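Local coordinates for thioesterase domain-containing protein (Pseudomonas aeruginosa, PDB 1ZKI) that is a hotdog-fold thioesterase, probably hydrolysing the thioester bond of acyl-CoA substrates, at residues 27-36 with 57-68; 104-112 with 123-131. All coordinates share one frame; numbering follows the deposited sequence.

Both contacts build the hotdog fold, in which a curved antiparallel sheet wraps round one long helix, and their centres lie about 12 Å apart. Contact 1 seats one flank of helix 51-70 against strand 31-37 near the end of the sheet order; contact 2 zips together the hairpin of strands 107-116 and 119-130 further along the same sheet. They meet directly where the helix residues M58, M62 and C66 rest on that hairpin: C66 SG is 3.4 Å from V110 CG2, and the selenium atom (SE) of M58 lies 3.6 Å from G124 CA. The opposite face of the hairpin meets the second subunit, so contact 2 ties the helix-packed core to the dimer.

Contact 1: 27-36 with 57-68; sequences LGDGVAEVRL and LMDVTMGLACSS
Apolar helix-on-sheet packing joins strand 31-36 to helix 57-68: this is the central helix of the hotdog fold lying along the concave side of its antiparallel sheet. The two short axes approach to 6.4 Å and run at 146° to each other, and small residues permit this closeness. A32, with only a methyl group, sits over the helix backbone, its CB 3.5 Å from A65 N, and A65 answers with another methyl. V34 is the strand's main wedge. Its CG1, anti to the backbone N (chi1 175°), is aimed at L57 CD1, 3.5 Å away, while CG2 reaches L64 CD1; the V34 and L64 side chains cross at about a right angle. The T61 hydroxyl lies against V34 CB and CG2, with OG1 3.2 Å from CB. That polar atom is buried, yet it is satisfied by donating to L57 O one turn back, from above the carbonyl plane, and the methyl CG2 of T61 rests on A32 O. L36 and L57 extend the apolar seam, and V94 and C96 of strand 93-103 also touch L57. On the outward face E33 forms a salt bridge with R95, and R35 with both D23 and E93. At the other end the positive phi of G30 suits glycine, and S68 OG, held by its 2.7 Å bond to A65 O, accepts a weak bond from G30 N at 2.9 Å.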
loop_
_atom_site.group_PDB
_atom_site.type_symbol
_atom_site.label_atom_id
_atom_site.label_comp_id
_atom_site.label_asym_id
_atom_site.label_seq_id
_atom_site.Cartn_x
_atom_site.Cartn_y
_atom_site.Cartn_z
ATOM N N LEU A 27 15.990 -0.444 -12.961
ATOM C CA LEU A 27 15.799 -1.560 -12.039
ATOM C C LEU A 27 16.874 -1.500 -10.968
ATOM O O LEU A 27 18.037 -1.187 -11.260
ATOM C CB LEU A 27 15.969 -2.890 -12.756
ATOM C CG LEU A 27 15.103 -3.284 -13.942
ATOM C CD1 LEU A 27 15.683 -4.533 -14.545
ATOM C CD2 LEU A 27 13.688 -3.528 -13.487
ATOM N N GLY A 28 16.487 -1.820 -9.741
ATOM C CA GLY A 28 17.411 -1.924 -8.629
ATOM C C GLY A 28 17.191 -3.269 -7.971
ATOM O O GLY A 28 16.719 -4.199 -8.602
ATOM N N ASP A 29 17.558 -3.372 -6.706
ATOM C CA ASP A 29 17.432 -4.620 -5.980
ATOM C C ASP A 29 16.026 -4.679 -5.403
ATOM O O ASP A 29 15.788 -4.175 -4.295
ATOM C CB ASP A 29 18.460 -4.680 -4.852
ATOM C CG ASP A 29 18.443 -6.021 -4.112
ATOM O OD1 ASP A 29 17.710 -6.948 -4.539
ATOM O OD2 ASP A 29 19.176 -6.150 -3.102
ATOM N N GLY A 30 15.106 -5.286 -6.153
ATOM C CA GLY A 30 13.702 -5.391 -5.726
ATOM C C GLY A 30 12.950 -4.082 -5.920
ATOM O O GLY A 30 11.980 -3.814 -5.225
ATOM N N VAL A 31 13.408 -3.273 -6.871
ATOM C CA VAL A 31 12.778 -1.987 -7.178
ATOM C C VAL A 31 12.846 -1.742 -8.692
ATOM O O VAL A 31 13.832 -2.102 -9.347
ATOM C CB VAL A 31 13.418 -0.814 -6.348
ATOM C CG1 VAL A 31 14.910 -0.696 -6.611
ATOM C CG2 VAL A 31 12.716 0.527 -6.602
ATOM N N ALA A 32 11.785 -1.158 -9.246
ATOM C CA ALA A 32 11.741 -0.829 -10.665
ATOM C C ALA A 32 11.021 0.481 -10.896
ATOM O O ALA A 32 10.187 0.885 -10.083
ATOM C CB ALA A 32 11.064 -1.958 -11.453
ATOM N N GLU A 33 11.359 1.146 -11.996
ATOM C CA GLU A 33 10.660 2.352 -12.409
ATOM C C GLU A 33 10.286 2.216 -13.873
ATOM O O GLU A 33 11.105 1.791 -14.693
ATOM C CB GLU A 33 11.508 3.619 -12.202
ATOM C CG GLU A 33 10.764 4.901 -12.647
ATOM C CD GLU A 33 11.472 6.200 -12.281
ATOM O OE1 GLU A 33 12.439 6.171 -11.483
ATOM O OE2 GLU A 33 11.053 7.264 -12.803
ATOM N N VAL A 34 9.051 2.597 -14.182
ATOM C CA VAL A 34 8.519 2.569 -15.548
ATOM C C VAL A 34 7.830 3.910 -15.832
ATOM O O VAL A 34 7.195 4.472 -14.930
ATOM C CB VAL A 34 7.520 1.371 -15.701
ATOM C CG1 VAL A 34 6.856 1.362 -17.056
ATOM C CG2 VAL A 34 8.228 0.029 -15.431
ATOM N N ARG A 35 7.955 4.426 -17.058
ATOM C CA ARG A 35 7.294 5.687 -17.425
ATOM C C ARG A 35 6.166 5.408 -18.402
ATOM O O ARG A 35 6.198 4.402 -19.125
ATOM C CB ARG A 35 8.290 6.700 -18.021
ATOM C CG ARG A 35 8.889 6.293 -19.332
ATOM C CD ARG A 35 9.905 7.331 -19.867
ATOM N NE ARG A 35 9.273 8.548 -20.402
ATOM C CZ ARG A 35 8.822 8.696 -21.647
ATOM N NH1 ARG A 35 8.269 9.850 -22.026
ATOM N NH2 ARG A 35 8.900 7.691 -22.530
ATOM N N LEU A 36 5.183 6.306 -18.421
ATOM C CA LEU A 36 4.028 6.211 -19.313
ATOM C C LEU A 36 3.652 7.614 -19.764
ATOM O O LEU A 36 3.096 8.380 -18.975
ATOM C CB LEU A 36 2.830 5.528 -18.633
ATOM C CG LEU A 36 1.516 5.468 -19.450
ATOM C CD1 LEU A 36 1.750 4.856 -20.846
ATOM C CD2 LEU A 36 0.417 4.685 -18.668
ATOM N N LEU A 57 0.199 0.165 -15.957
ATOM C CA LEU A 57 1.501 0.683 -15.590
ATOM C C LEU A 57 1.965 0.093 -14.257
ATOM O O LEU A 57 3.094 -0.442 -14.160
ATOM C CB LEU A 57 1.427 2.201 -15.508
ATOM C CG LEU A 57 2.605 2.896 -14.829
ATOM C CD1 LEU A 57 3.892 2.681 -15.644
ATOM C CD2 LEU A 57 2.266 4.379 -14.686
HETATM N N MSE A 58 1.099 0.149 -13.243
HETATM C CA MSE A 58 1.465 -0.369 -11.936
HETATM C C MSE A 58 1.789 -1.871 -11.963
HETATM O O MSE A 58 2.809 -2.295 -11.436
HETATM C CB MSE A 58 0.365 -0.083 -10.906
HETATM C CG MSE A 58 0.763 -0.535 -9.516
HETATM SE SE MSE A 58 -0.563 0.090 -8.263
HETATM C CE MSE A 58 -0.181 2.001 -8.447
ATOM N N ASP A 59 0.923 -2.663 -12.588
ATOM C CA ASP A 59 1.130 -4.120 -12.641
ATOM C C ASP A 59 2.472 -4.462 -13.318
ATOM O O ASP A 59 3.242 -5.319 -12.840
ATOM C CB ASP A 59 -0.043 -4.789 -13.365
ATOM C CG ASP A 59 0.131 -6.292 -13.471
ATOM O OD1 ASP A 59 0.183 -6.978 -12.426
ATOM O OD2 ASP A 59 0.278 -6.778 -14.597
ATOM N N VAL A 60 2.771 -3.780 -14.422
ATOM C CA VAL A 60 4.027 -4.016 -15.126
ATOM C C VAL A 60 5.244 -3.650 -14.272
ATOM O O VAL A 60 6.209 -4.411 -14.214
ATOM C CB VAL A 60 4.046 -3.320 -16.495
ATOM C CG1 VAL A 60 5.451 -3.316 -17.100
ATOM C CG2 VAL A 60 3.023 -4.029 -17.452
ATOM N N THR A 61 5.194 -2.486 -13.632
ATOM C CA THR A 61 6.293 -2.043 -12.765
ATOM C C THR A 61 6.505 -3.016 -11.595
ATOM O O THR A 61 7.633 -3.355 -11.258
ATOM C CB THR A 61 6.048 -0.615 -12.219
ATOM O OG1 THR A 61 5.668 0.243 -13.303
ATOM C CG2 THR A 61 7.339 -0.066 -11.592
HETATM N N MSE A 62 5.408 -3.451 -10.975
HETATM C CA MSE A 62 5.489 -4.444 -9.901
HETATM C C MSE A 62 6.110 -5.758 -10.385
HETATM O O MSE A 62 6.937 -6.325 -9.694
HETATM C CB MSE A 62 4.111 -4.690 -9.294
HETATM C CG MSE A 62 3.586 -3.526 -8.486
HETATM SE SE MSE A 62 1.748 -4.076 -7.918
HETATM C CE MSE A 62 1.535 -2.814 -6.452
ATOM N N GLY A 63 5.733 -6.227 -11.579
ATOM C CA GLY A 63 6.328 -7.445 -12.142
ATOM C C GLY A 63 7.838 -7.325 -12.324
ATOM O O GLY A 63 8.590 -8.267 -12.043
ATOM N N LEU A 64 8.272 -6.161 -12.806
ATOM C CA LEU A 64 9.688 -5.882 -13.025
ATOM C C LEU A 64 10.454 -5.790 -11.703
ATOM O O LEU A 64 11.586 -6.257 -11.599
ATOM C CB LEU A 64 9.837 -4.605 -13.855
ATOM C CG LEU A 64 9.508 -4.744 -15.353
ATOM C CD1 LEU A 64 9.669 -3.369 -16.038
ATOM C CD2 LEU A 64 10.394 -5.799 -16.024
ATOM N N ALA A 65 9.830 -5.191 -10.683
ATOM C CA ALA A 65 10.417 -5.177 -9.342
ATOM C C ALA A 65 10.599 -6.604 -8.830
ATOM O O ALA A 65 11.649 -6.934 -8.295
ATOM C CB ALA A 65 9.555 -4.354 -8.368
ATOM N N CYS A 66 9.593 -7.458 -9.034
ATOM C CA CYS A 66 9.712 -8.869 -8.647
ATOM C C CYS A 66 10.854 -9.544 -9.380
ATOM O O CYS A 66 11.665 -10.221 -8.768
ATOM C CB CYS A 66 8.414 -9.607 -8.894
ATOM S SG CYS A 66 7.218 -9.129 -7.677
ATOM N N SER A 67 10.932 -9.323 -10.687
ATOM C CA SER A 67 12.012 -9.892 -11.478
ATOM C C SER A 67 13.383 -9.414 -11.010
ATOM O O SER A 67 14.361 -10.168 -11.066
ATOM C CB SER A 67 11.798 -9.571 -12.950
ATOM O OG SER A 67 10.675 -10.292 -13.433
ATOM N N SER A 68 13.469 -8.180 -10.519
ATOM C CA SER A 68 14.767 -7.679 -10.057
ATOM C C SER A 68 15.157 -8.310 -8.723
ATOM O O SER A 68 16.331 -8.306 -8.352
ATOM C CB SER A 68 14.763 -6.161 -9.955
ATOM O OG SER A 68 14.011 -5.736 -8.841
#

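Contact 2: 104-112 with 123-131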
loop_
_atom_site.group_PDB
_atom_site.type_symbol
_atom_site.label_atom_id
_atom_site.label_comp_id
_atom_site.label_asym_id
_atom_site.label_seq_id
_atom_site.Cartn_x
_atom_site.Cartn_y
_atom_site.Cartn_z
ATOM N N GLY A 104 9.254 -13.994 -0.269
ATOM C CA GLY A 104 9.238 -15.309 0.357
ATOM C C GLY A 104 9.508 -16.385 -0.679
ATOM O O GLY A 104 9.631 -16.080 -1.868
ATOM N N ARG A 105 9.591 -17.641 -0.241
ATOM C CA ARG A 105 9.819 -18.748 -1.176
ATOM C C ARG A 105 8.628 -18.954 -2.121
ATOM O O ARG A 105 8.805 -19.384 -3.261
ATOM C CB ARG A 105 10.224 -20.056 -0.451
ATOM C CG ARG A 105 9.156 -20.679 0.459
ATOM C CD ARG A 105 9.750 -21.655 1.496
ATOM N NE ARG A 105 10.190 -22.942 0.945
ATOM C CZ ARG A 105 10.364 -24.055 1.670
ATOM N NH1 ARG A 105 10.777 -25.182 1.088
ATOM N NH2 ARG A 105 10.117 -24.053 2.978
ATOM N N ARG A 106 7.429 -18.601 -1.664
ATOM C CA ARG A 106 6.220 -18.854 -2.449
ATOM C C ARG A 106 5.471 -17.602 -2.898
ATOM O O ARG A 106 4.746 -17.635 -3.900
ATOM C CB ARG A 106 5.284 -19.777 -1.677
ATOM C CG ARG A 106 5.799 -21.198 -1.578
ATOM C CD ARG A 106 4.872 -22.046 -0.753
ATOM N NE ARG A 106 3.469 -21.787 -1.083
ATOM C CZ ARG A 106 2.440 -22.324 -0.432
ATOM N NH1 ARG A 106 2.651 -23.160 0.582
ATOM N NH2 ARG A 106 1.200 -22.029 -0.800
ATOM N N SER A 107 5.647 -16.503 -2.176
ATOM C CA SER A 107 4.979 -15.267 -2.557
ATOM C C SER A 107 5.833 -14.039 -2.322
ATOM O O SER A 107 6.762 -14.054 -1.506
ATOM C CB SER A 107 3.636 -15.132 -1.827
ATOM O OG SER A 107 3.836 -15.054 -0.429
ATOM N N LEU A 108 5.510 -12.984 -3.060
ATOM C CA LEU A 108 6.136 -11.692 -2.885
ATOM C C LEU A 108 5.046 -10.652 -2.673
ATOM O O LEU A 108 3.982 -10.727 -3.280
ATOM C CB LEU A 108 6.993 -11.299 -4.094
ATOM C CG LEU A 108 8.084 -12.231 -4.626
ATOM C CD1 LEU A 108 7.535 -13.076 -5.777
ATOM C CD2 LEU A 108 9.281 -11.423 -5.086
ATOM N N VAL A 109 5.314 -9.694 -1.793
ATOM C CA VAL A 109 4.436 -8.549 -1.613
ATOM C C VAL A 109 5.150 -7.319 -2.156
ATOM O O VAL A 109 6.348 -7.093 -1.868
ATOM C CB VAL A 109 4.085 -8.334 -0.140
ATOM C CG1 VAL A 109 3.081 -7.184 0.019
ATOM C CG2 VAL A 109 3.528 -9.630 0.463
ATOM N N VAL A 110 4.414 -6.520 -2.919
ATOM C CA VAL A 110 4.999 -5.370 -3.615
ATOM C C VAL A 110 4.086 -4.165 -3.463
ATOM O O VAL A 110 2.855 -4.329 -3.439
ATOM C CB VAL A 110 5.182 -5.655 -5.146
ATOM C CG1 VAL A 110 6.002 -4.548 -5.825
ATOM C CG2 VAL A 110 5.833 -7.000 -5.380
ATOM N N GLU A 111 4.673 -2.974 -3.293
ATOM C CA GLU A 111 3.888 -1.742 -3.307
ATOM C C GLU A 111 4.350 -0.898 -4.477
ATOM O O GLU A 111 5.441 -1.131 -5.015
ATOM C CB GLU A 111 4.031 -0.960 -1.993
ATOM C CG GLU A 111 5.414 -0.380 -1.758
ATOM C CD GLU A 111 5.473 0.607 -0.564
ATOM O OE1 GLU A 111 4.410 1.029 -0.057
ATOM O OE2 GLU A 111 6.594 0.960 -0.145
ATOM N N ALA A 112 3.530 0.065 -4.886
ATOM C CA ALA A 112 3.924 0.951 -5.986
ATOM C C ALA A 112 3.221 2.283 -5.867
ATOM O O ALA A 112 2.146 2.372 -5.268
ATOM C CB ALA A 112 3.648 0.307 -7.351
ATOM N N LYS A 123 -1.669 4.837 -5.875
ATOM C CA LYS A 123 -0.859 4.057 -4.944
ATOM C C LYS A 123 -1.480 2.674 -4.914
ATOM O O LYS A 123 -2.711 2.540 -4.974
ATOM C CB LYS A 123 -0.910 4.659 -3.537
ATOM C CG LYS A 123 -0.037 3.911 -2.506
ATOM C CD LYS A 123 1.425 4.367 -2.628
ATOM C CE LYS A 123 2.432 3.266 -2.280
ATOM N NZ LYS A 123 2.589 3.041 -0.846
ATOM N N GLY A 124 -0.644 1.642 -4.860
ATOM C CA GLY A 124 -1.192 0.274 -4.763
ATOM C C GLY A 124 -0.294 -0.722 -4.078
ATOM O O GLY A 124 0.863 -0.417 -3.765
ATOM N N GLN A 125 -0.841 -1.920 -3.882
ATOM C CA GLN A 125 -0.176 -3.001 -3.170
ATOM C C GLN A 125 -0.706 -4.281 -3.766
ATOM O O GLN A 125 -1.907 -4.387 -4.011
ATOM C CB GLN A 125 -0.566 -2.922 -1.691
ATOM C CG GLN A 125 0.119 -3.899 -0.773
ATOM C CD GLN A 125 -0.331 -3.713 0.676
ATOM O OE1 GLN A 125 -0.812 -4.659 1.317
ATOM N NE2 GLN A 125 -0.211 -2.486 1.182
ATOM N N GLY A 126 0.180 -5.237 -4.015
ATOM C CA GLY A 126 -0.231 -6.523 -4.612
ATOM C C GLY A 126 0.620 -7.688 -4.154
ATOM O O GLY A 126 1.639 -7.508 -3.453
ATOM N N THR A 127 0.213 -8.880 -4.578
ATOM C CA THR A 127 0.832 -10.114 -4.136
ATOM C C THR A 127 1.131 -10.891 -5.395
ATOM O O THR A 127 0.269 -11.023 -6.277
ATOM C CB THR A 127 -0.115 -10.919 -3.241
ATOM O OG1 THR A 127 -0.737 -10.043 -2.295
ATOM C CG2 THR A 127 0.641 -12.062 -2.488
ATOM N N PHE A 128 2.353 -11.403 -5.472
ATOM C CA PHE A 128 2.804 -12.217 -6.602
ATOM C C PHE A 128 3.093 -13.633 -6.130
ATOM O O PHE A 128 3.486 -13.854 -4.974
ATOM C CB PHE A 128 4.057 -11.575 -7.221
ATOM C CG PHE A 128 3.759 -10.425 -8.142
ATOM C CD1 PHE A 128 3.970 -10.551 -9.508
ATOM C CD2 PHE A 128 3.242 -9.230 -7.658
ATOM C CE1 PHE A 128 3.693 -9.502 -10.378
ATOM C CE2 PHE A 128 2.938 -8.164 -8.519
ATOM C CZ PHE A 128 3.167 -8.298 -9.885
ATOM N N ALA A 129 2.894 -14.609 -7.017
ATOM C CA ALA A 129 3.218 -15.989 -6.689
ATOM C C ALA A 129 4.582 -16.266 -7.313
ATOM O O ALA A 129 4.810 -15.952 -8.488
ATOM C CB ALA A 129 2.163 -16.930 -7.231
ATOM N N GLN A 130 5.503 -16.769 -6.496
ATOM C CA GLN A 130 6.838 -17.140 -6.961
ATOM C C GLN A 130 6.734 -18.457 -7.719
ATOM O O GLN A 130 6.318 -19.469 -7.150
ATOM C CB GLN A 130 7.806 -17.269 -5.771
ATOM C CG GLN A 130 9.244 -17.629 -6.155
ATOM C CD GLN A 130 9.919 -16.527 -6.947
ATOM O OE1 GLN A 130 10.160 -15.441 -6.424
ATOM N NE2 GLN A 130 10.223 -16.801 -8.223
ATOM N N LEU A 131 7.070 -18.428 -9.009
ATOM C CA LEU A 131 7.078 -19.650 -9.817
ATOM C C LEU A 131 8.475 -20.261 -9.821
ATOM O O LEU A 131 9.424 -19.666 -9.298
ATOM C CB LEU A 131 6.586 -19.380 -11.247
ATOM C CG LEU A 131 5.179 -18.779 -11.379
ATOM C CD1 LEU A 131 4.797 -18.630 -12.844
ATOM C CD2 LEU A 131 4.128 -19.601 -10.619
HETATM O O HOH W 1 10.781 -14.645 -3.968
#
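K123 NZ donates to E111 OE1 at 2.8 Å, meeting the carboxylate from above its plane, and each of these two charged atoms is also bridged, more strongly, across the subunit interface: E111 OE1 to K123 of the second subunit, and K123 NZ to E111 there. Four alternating charges thus probably neutralise one another at the interface. The lysine chain bends at chi2 (82°) and beyond, which brings CE to within 3.1 Å of A112 O and the amine round to E111. Backbone bonds hold the strands in register; F128 N to L108 O is 2.8 Å and nearly straight at 172°. G124 and G126 leave the helix-facing side low, making way for M58 and M62 of helix 51-70. Beside them F128 fills that face, its ring meeting V110 CG2 obliquely at 4.1 Å. L108 CD1 lies against F128 CB and also touches Q130 OE1. That amide oxygen accepts from a water, which also donates to G104 O and so stitches the turn to the last strand. The whole is an antiparallel beta hairpin of the hotdog sheet, one face on the central helix, the other packed against a second subunit.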